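Local coordinates for 6-phospho-beta-glucosidase BglT (Thermotoga maritima, PDB 1UP7), which hydrolyses cellobiose 6'-phosphate to glucose 6-phosphate and glucose, as a family 4 glycosidase that depends on NAD+ and manganese, at residues Lys272-Lys277 and Glu286-Arg291; Phe186-Gly191 and Leu348-Gly353. All blocks are in the same frame, centred on the assembly; numbering follows the deposited sequence.

Contact 1: residues Lys272-Lys277 and Glu286-Arg291. With G6P (6-O-phosphono-alpha-D-glucopyranose), chain J; NAD (nicotinamide-adenine-dinucleotide), chain I.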
loop_
_atom_site.group_PDB
_atom_site.type_symbol
_atom_site.label_atom_id
_atom_site.label_comp_id
_atom_site.label_asym_id
_atom_site.label_seq_id
_atom_site.Cartn_x
_atom_site.Cartn_y
_atom_site.Cartn_z
ATOM N N LYS A 272 15.324 -16.111 -45.232
ATOM C CA LYS A 272 16.035 -16.950 -46.181
ATOM C C LYS A 272 16.881 -16.125 -47.150
ATOM O O LYS A 272 17.926 -16.607 -47.604
ATOM C CB LYS A 272 15.095 -17.863 -46.985
ATOM N N GLU A 273 16.417 -14.916 -47.490
ATOM C CA GLU A 273 17.181 -13.979 -48.321
ATOM C C GLU A 273 18.348 -13.373 -47.526
ATOM O O GLU A 273 19.437 -13.185 -48.056
ATOM C CB GLU A 273 16.286 -12.856 -48.858
ATOM C CG GLU A 273 15.442 -13.212 -50.082
ATOM C CD GLU A 273 14.204 -12.305 -50.251
ATOM O OE1 GLU A 273 13.899 -11.468 -49.346
ATOM O OE2 GLU A 273 13.512 -12.426 -51.293
ATOM N N LEU A 274 18.121 -13.061 -46.257
ATOM C CA LEU A 274 19.189 -12.539 -45.403
ATOM C C LEU A 274 20.324 -13.571 -45.249
ATOM O O LEU A 274 21.512 -13.245 -45.436
ATOM C CB LEU A 274 18.641 -12.091 -44.048
ATOM C CG LEU A 274 17.945 -10.720 -44.065
ATOM C CD1 LEU A 274 17.227 -10.468 -42.763
ATOM C CD2 LEU A 274 18.932 -9.609 -44.368
ATOM N N PHE A 275 19.953 -14.822 -44.976
ATOM C CA PHE A 275 20.954 -15.866 -44.771
ATOM C C PHE A 275 21.816 -16.161 -45.976
ATOM O O PHE A 275 23.025 -16.372 -45.846
ATOM C CB PHE A 275 20.375 -17.108 -44.101
ATOM C CG PHE A 275 20.083 -16.871 -42.641
ATOM C CD1 PHE A 275 21.077 -17.027 -41.682
ATOM C CD2 PHE A 275 18.835 -16.403 -42.234
ATOM C CE1 PHE A 275 20.794 -16.764 -40.332
ATOM C CE2 PHE A 275 18.563 -16.146 -40.912
ATOM C CZ PHE A 275 19.539 -16.317 -39.958
ATOM N N GLU A 276 21.206 -16.125 -47.151
ATOM C CA GLU A 276 21.959 -16.229 -48.398
ATOM C C GLU A 276 22.961 -15.084 -48.583
ATOM O O GLU A 276 24.093 -15.306 -49.019
ATOM C CB GLU A 276 21.023 -16.321 -49.606
ATOM C CG GLU A 276 20.591 -17.747 -49.932
ATOM C CD GLU A 276 21.733 -18.755 -49.770
ATOM O OE1 GLU A 276 22.666 -18.757 -50.634
ATOM O OE2 GLU A 276 21.709 -19.516 -48.758
ATOM N N LYS A 277 22.538 -13.866 -48.254
ATOM C CA LYS A 277 23.422 -12.707 -48.307
ATOM C C LYS A 277 24.542 -12.797 -47.265
ATOM O O LYS A 277 25.664 -12.407 -47.545
ATOM C CB LYS A 277 22.636 -11.413 -48.108
ATOM C CG LYS A 277 22.178 -10.772 -49.397
ATOM C CD LYS A 277 20.836 -10.068 -49.217
ATOM C CE LYS A 277 20.383 -9.354 -50.516
ATOM N NZ LYS A 277 19.214 -8.477 -50.208
ATOM N N GLU A 286 21.131 -3.803 -46.270
ATOM C CA GLU A 286 20.004 -2.907 -45.973
ATOM C C GLU A 286 18.711 -3.691 -45.708
ATOM O O GLU A 286 17.868 -3.234 -44.935
ATOM C CB GLU A 286 19.819 -1.851 -47.088
ATOM C CG GLU A 286 18.890 -0.688 -46.696
ATOM N N GLU A 287 18.579 -4.871 -46.329
ATOM C CA GLU A 287 17.394 -5.723 -46.173
ATOM C C GLU A 287 17.094 -6.149 -44.739
ATOM O O GLU A 287 15.977 -6.597 -44.455
ATOM C CB GLU A 287 17.456 -6.975 -47.055
ATOM C CG GLU A 287 16.414 -8.026 -46.648
ATOM C CD GLU A 287 16.075 -9.051 -47.719
ATOM O OE1 GLU A 287 16.616 -8.993 -48.855
ATOM O OE2 GLU A 287 15.239 -9.933 -47.409
ATOM N N LEU A 288 18.058 -6.014 -43.830
ATOM C CA LEU A 288 17.762 -6.259 -42.416
ATOM C C LEU A 288 16.810 -5.207 -41.804
ATOM O O LEU A 288 16.287 -5.407 -40.703
ATOM C CB LEU A 288 19.046 -6.441 -41.587
ATOM C CG LEU A 288 18.954 -6.835 -40.107
ATOM C CD1 LEU A 288 18.058 -8.031 -39.931
ATOM C CD2 LEU A 288 20.327 -7.153 -39.566
ATOM N N THR A 289 16.535 -4.110 -42.511
ATOM C CA THR A 289 15.523 -3.144 -42.011
ATOM C C THR A 289 14.076 -3.605 -42.265
ATOM O O THR A 289 13.151 -3.203 -41.536
ATOM C CB THR A 289 15.733 -1.744 -42.575
ATOM O OG1 THR A 289 15.891 -1.829 -43.997
ATOM C CG2 THR A 289 17.064 -1.163 -42.069
ATOM N N LYS A 290 13.893 -4.456 -43.289
ATOM C CA LYS A 290 12.621 -5.170 -43.526
ATOM C C LYS A 290 12.091 -5.893 -42.284
ATOM O O LYS A 290 10.905 -6.241 -42.210
ATOM C CB LYS A 290 12.798 -6.201 -44.630
ATOM C CG LYS A 290 12.801 -5.607 -46.022
ATOM C CD LYS A 290 12.560 -6.680 -47.096
ATOM C CE LYS A 290 11.056 -6.960 -47.327
ATOM N NZ LYS A 290 10.848 -7.593 -48.692
ATOM N N ARG A 291 12.971 -6.140 -41.308
ATOM C CA ARG A 291 12.544 -6.680 -40.017
ATOM C C ARG A 291 12.166 -5.519 -39.073
ATOM O O ARG A 291 12.687 -4.392 -39.240
ATOM C CB ARG A 291 13.658 -7.543 -39.401
ATOM C CG ARG A 291 14.189 -8.689 -40.317
ATOM C CD ARG A 291 13.408 -10.022 -40.254
ATOM N NE ARG A 291 12.553 -10.135 -39.082
ATOM C CZ ARG A 291 12.699 -11.048 -38.119
ATOM N NH1 ARG A 291 13.667 -11.966 -38.191
ATOM N NH2 ARG A 291 11.877 -11.039 -37.074
HETATM C C1 G6P J . 8.596 -4.504 -33.250
HETATM C C2 G6P J . 8.397 -5.031 -31.802
HETATM C C3 G6P J . 9.186 -6.325 -31.610
HETATM C C4 G6P J . 8.635 -7.342 -32.596
HETATM C C5 G6P J . 8.899 -6.821 -34.022
HETATM C C6 G6P J . 8.324 -7.781 -35.054
HETATM O O1 G6P J . 7.845 -3.315 -33.561
HETATM O O2 G6P J . 8.801 -4.103 -30.796
HETATM O O3 G6P J . 9.144 -6.811 -30.264
HETATM O O4 G6P J . 9.185 -8.636 -32.348
HETATM O O5 G6P J . 8.295 -5.519 -34.235
HETATM O O6 G6P J . 9.094 -7.771 -36.246
HETATM P P G6P J . 9.113 -9.049 -37.225
HETATM O O1P G6P J . 10.176 -8.764 -38.260
HETATM O O2P G6P J . 7.807 -9.321 -37.957
HETATM O O3P G6P J . 9.492 -10.240 -36.391
HETATM P PA NAD I . 14.606 -16.419 -34.909
HETATM O O1A NAD I . 13.571 -17.360 -35.380
HETATM O O2A NAD I . 15.695 -16.054 -35.941
HETATM O O5B NAD I . 15.263 -17.152 -33.622
HETATM C C5B NAD I . 16.552 -16.793 -33.198
HETATM C C4B NAD I . 17.405 -18.037 -32.991
HETATM O O4B NAD I . 16.987 -18.742 -31.825
HETATM C C3B NAD I . 17.371 -19.044 -34.134
HETATM O O3B NAD I . 18.682 -19.141 -34.669
HETATM C C2B NAD I . 16.939 -20.360 -33.483
HETATM O O2B NAD I . 17.642 -21.471 -33.997
HETATM C C1B NAD I . 17.347 -20.110 -32.042
HETATM N N9A NAD I . 16.666 -20.934 -31.048
HETATM C C8A NAD I . 15.373 -21.420 -31.032
HETATM N N7A NAD I . 15.226 -22.091 -29.869
HETATM C C5A NAD I . 16.349 -22.002 -29.133
HETATM C C6A NAD I . 16.736 -22.507 -27.897
HETATM N N6A NAD I . 15.914 -23.240 -27.153
HETATM N N1A NAD I . 18.018 -22.244 -27.430
HETATM C C2A NAD I . 18.906 -21.504 -28.192
HETATM N N3A NAD I . 18.520 -21.037 -29.426
HETATM C C4A NAD I . 17.271 -21.286 -29.878
HETATM O O3 NAD I . 13.812 -15.105 -34.427
HETATM P PN NAD I . 14.359 -13.611 -34.246
HETATM O O1N NAD I . 13.516 -12.821 -35.179
HETATM O O2N NAD I . 15.801 -13.503 -34.301
HETATM O O5D NAD I . 13.998 -13.246 -32.732
HETATM C C5D NAD I . 14.263 -14.078 -31.617
HETATM C C4D NAD I . 13.386 -13.601 -30.449
HETATM O O4D NAD I . 13.660 -12.254 -30.064
HETATM C C3D NAD I . 11.905 -13.629 -30.798
HETATM O O3D NAD I . 11.260 -14.106 -29.656
HETATM C C2D NAD I . 11.538 -12.172 -31.063
HETATM O O2D NAD I . 10.189 -11.832 -30.789
HETATM C C1D NAD I . 12.534 -11.388 -30.240
HETATM N N1N NAD I . 13.076 -10.275 -31.024
HETATM C C2N NAD I . 14.450 -10.218 -31.081
HETATM C C3N NAD I . 15.098 -9.228 -31.778
HETATM C C7N NAD I . 16.608 -9.239 -31.814
HETATM O O7N NAD I . 17.385 -8.070 -31.629
HETATM N N7N NAD I . 17.223 -10.414 -32.017
HETATM C C4N NAD I . 14.308 -8.278 -32.431
HETATM C C5N NAD I . 12.900 -8.315 -32.380
HETATM C C6N NAD I . 12.286 -9.339 -31.659
#
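Leu-274 of helix 263-278 packs against the short 3-10 segment that begins at Glu-286. Its CD2 methyl lies 3.7 Å from CG of Glu-287 and close to the backbone N of Leu-288. Its other methyl, CD1, meets CD1 of Leu-288 at 3.8 Å, the two leucines crossing at about a right angle. Both leucines are buried; Ser-13 of the nucleotide-binding domain packs on Leu-274 and Tyr-14 on Leu-288.

The charged groups lie on the more exposed side, with Glu-287 partly covered between Glu-273 and Lys-277. Glu-287 holds CG anti to its backbone N (chi1 166°) and reaches the helix with an extended chain. NZ of Lys-277 forms a salt bridge with OE1 of Glu-287 at 3.0 Å, on the anti side of the carboxylate. OE2 of Glu-287 is 2.8 Å from OE1 of Glu-273. The pair is not a hydrogen bond: like charge faces like charge, with carboxylate planes nearly perpendicular.

Arg-291 turns to the ligands. NE of Arg-291 donates to O1P of glucose 6-phosphate at 2.9 Å, and its NH2 to O3P of the same phosphate at 2.6 Å. NH1 and NH2 both donate to O1N of NAD. The guanidinium therefore bridges the sugar phosphate and the cofactor pyrophosphate, and Arg-263 and Arg-89 also bind the sugar phosphate.

The close carboxylates would probably raise the proton affinity of one of them, while Lys-277 would offset part of their charge.

Contact 2: residues Phe186-Gly191 and Leu348-Gly353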
loop_
_atom_site.group_PDB
_atom_site.type_symbol
_atom_site.label_atom_id
_atom_site.label_comp_id
_atom_site.label_asym_id
_atom_site.label_seq_id
_atom_site.Cartn_x
_atom_site.Cartn_y
_atom_site.Cartn_z
ATOM N N PHE A 186 13.879 12.836 -22.338
ATOM C CA PHE A 186 13.462 12.202 -21.096
ATOM C C PHE A 186 11.930 12.126 -21.070
ATOM O O PHE A 186 11.243 13.088 -21.374
ATOM C CB PHE A 186 14.082 13.005 -19.926
ATOM C CG PHE A 186 13.761 12.463 -18.563
ATOM C CD1 PHE A 186 12.603 12.866 -17.896
ATOM C CD2 PHE A 186 14.630 11.576 -17.931
ATOM C CE1 PHE A 186 12.292 12.361 -16.622
ATOM C CE2 PHE A 186 14.328 11.065 -16.660
ATOM C CZ PHE A 186 13.155 11.470 -16.000
ATOM N N LEU A 187 11.412 10.965 -20.720
ATOM C CA LEU A 187 9.998 10.649 -20.863
ATOM C C LEU A 187 9.317 10.308 -19.539
ATOM O O LEU A 187 9.919 9.674 -18.669
ATOM C CB LEU A 187 9.856 9.425 -21.777
ATOM C CG LEU A 187 9.831 9.535 -23.314
ATOM C CD1 LEU A 187 10.286 10.842 -23.914
ATOM C CD2 LEU A 187 10.581 8.390 -23.910
ATOM N N LYS A 188 8.059 10.708 -19.388
ATOM C CA LYS A 188 7.193 9.967 -18.487
ATOM C C LYS A 188 6.564 8.857 -19.323
ATOM O O LYS A 188 5.725 9.102 -20.197
ATOM C CB LYS A 188 6.148 10.826 -17.779
ATOM C CG LYS A 188 5.338 9.989 -16.802
ATOM C CD LYS A 188 4.368 10.825 -16.013
ATOM C CE LYS A 188 3.331 9.940 -15.338
ATOM N NZ LYS A 188 2.633 10.738 -14.267
ATOM N N TYR A 189 6.999 7.638 -19.027
ATOM C CA TYR A 189 6.747 6.474 -19.848
ATOM C C TYR A 189 6.420 5.302 -18.937
ATOM O O TYR A 189 7.178 4.998 -18.036
ATOM C CB TYR A 189 8.046 6.131 -20.602
ATOM C CG TYR A 189 7.942 4.937 -21.527
ATOM C CD1 TYR A 189 7.755 3.643 -21.023
ATOM C CD2 TYR A 189 7.979 5.109 -22.900
ATOM C CE1 TYR A 189 7.626 2.545 -21.861
ATOM C CE2 TYR A 189 7.863 4.052 -23.760
ATOM C CZ TYR A 189 7.675 2.768 -23.245
ATOM O OH TYR A 189 7.556 1.722 -24.139
ATOM N N TYR A 190 5.328 4.606 -19.198
ATOM C CA TYR A 190 4.961 3.465 -18.360
ATOM C C TYR A 190 3.978 2.575 -19.085
ATOM O O TYR A 190 3.300 2.987 -20.021
ATOM C CB TYR A 190 4.356 3.917 -17.017
ATOM C CG TYR A 190 3.184 4.885 -17.166
ATOM C CD1 TYR A 190 3.389 6.248 -17.410
ATOM C CD2 TYR A 190 1.882 4.430 -17.068
ATOM C CE1 TYR A 190 2.301 7.115 -17.542
ATOM C CE2 TYR A 190 0.821 5.279 -17.200
ATOM C CZ TYR A 190 1.025 6.618 -17.440
ATOM O OH TYR A 190 -0.065 7.437 -17.582
ATOM N N GLY A 191 3.885 1.360 -18.597
ATOM C CA GLY A 191 2.937 0.385 -19.078
ATOM C C GLY A 191 3.625 -0.963 -19.067
ATOM O O GLY A 191 4.578 -1.225 -18.328
ATOM N N LEU A 348 12.840 5.171 -11.107
ATOM C CA LEU A 348 12.665 6.614 -10.881
ATOM C C LEU A 348 11.209 6.950 -10.633
ATOM O O LEU A 348 10.338 6.517 -11.362
ATOM C CB LEU A 348 13.090 7.394 -12.128
ATOM C CG LEU A 348 14.409 8.170 -12.148
ATOM C CD1 LEU A 348 15.443 7.467 -11.329
ATOM C CD2 LEU A 348 14.914 8.321 -13.562
ATOM N N SER A 349 10.947 7.744 -9.614
ATOM C CA SER A 349 9.626 8.320 -9.410
ATOM C C SER A 349 9.042 9.015 -10.669
ATOM O O SER A 349 9.712 9.843 -11.296
ATOM C CB SER A 349 9.705 9.337 -8.283
ATOM O OG SER A 349 8.398 9.478 -7.774
ATOM N N GLN A 350 7.804 8.684 -11.022
ATOM C CA GLN A 350 7.116 9.356 -12.126
ATOM C C GLN A 350 5.735 9.930 -11.767
ATOM O O GLN A 350 5.102 10.584 -12.616
ATOM C CB GLN A 350 6.940 8.430 -13.349
ATOM C CG GLN A 350 8.172 7.688 -13.815
ATOM C CD GLN A 350 7.989 7.139 -15.219
ATOM O OE1 GLN A 350 8.273 7.834 -16.190
ATOM N NE2 GLN A 350 7.505 5.891 -15.333
ATOM N N GLY A 351 5.265 9.687 -10.548
ATOM C CA GLY A 351 3.959 10.173 -10.133
ATOM C C GLY A 351 2.886 9.161 -10.490
ATOM O O GLY A 351 3.158 7.975 -10.504
ATOM N N LYS A 352 1.685 9.630 -10.812
ATOM C CA LYS A 352 0.528 8.772 -10.986
ATOM C C LYS A 352 0.360 8.392 -12.450
ATOM O O LYS A 352 0.643 9.205 -13.339
ATOM C CB LYS A 352 -0.752 9.499 -10.535
ATOM C CG LYS A 352 -0.864 9.773 -9.016
ATOM C CD LYS A 352 -1.987 10.807 -8.718
ATOM C CE LYS A 352 -2.368 10.786 -7.216
ATOM N NZ LYS A 352 -2.403 12.143 -6.561
ATOM N N GLY A 353 -0.110 7.170 -12.687
ATOM C CA GLY A 353 -0.501 6.738 -14.010
ATOM C C GLY A 353 -1.958 7.102 -14.312
ATOM O O GLY A 353 -2.817 7.126 -13.417
HETATM O O HOH W 1 9.609 10.036 -15.956
#
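NZ of Lys-188 is gripped by two backbone carbonyls of the loop 348-353. It donates to O of Lys-352 at 2.7 Å and to O of Gln-350 at 3.0 Å. The lysine lies on strand 185-190 of the antiparallel sheet in the C-terminal domain, and the loop leads from strand 344-347 into helix 355-376. With chi1 at -177° the chain of Lys-188 points away from its own N and runs extended past Gln-350 to the loop. With an alanine here, the two carbonyls are likely to lose their common donor, and the loop one tie to the strand.

Gln-350 returns the grip with its side-chain amide, which binds both backbone polar groups of Tyr-189. N of Tyr-189 donates to OE1 of Gln-350 at 3.1 Å. NE2 of Gln-350 donates to O of Tyr-189 at 2.9 Å, nearly straight at 171°, with the acceptor in the amide plane. This pair of bonds fixes the rotation of the amide, and Ser-324 also bonds NE2. A water donates to both OE1 of Gln-350 and O of Leu-187.

Apolar contacts flank the polar centre. CD2 of Leu-348 meets the edge of the Phe-186 ring. His-346 of the second subunit also meets that ring, so this end borders the subunit interface. OH of Tyr-190 bonds Glu-199 and Asp-354, and its ring atom CE2 lies 3.7 Å from CA of Gly-353.

In the fold
From the N terminus, the chain first builds the parallel Rossmann-type sheet, then enters strand 185-190, the first side of contact 2. It runs on to helix 263-278, which gives the first side of contact 1. Contact 1 closes a short loop, with eight residues separating its segments. The chain then passes through helix 296-308 and the three-stranded sheet to loop 348-353, where contact 2 closes a loop of 156 residues. Contact 1 falls wholly within that longer loop. The two lie on opposite sides of the chain's centre, with centres about 36 Å apart. Contact 1 joins a helix to the ligand-binding loop, and contact 2 ties strand 185-190 to the loop between strand 344-347 and helix 355-376.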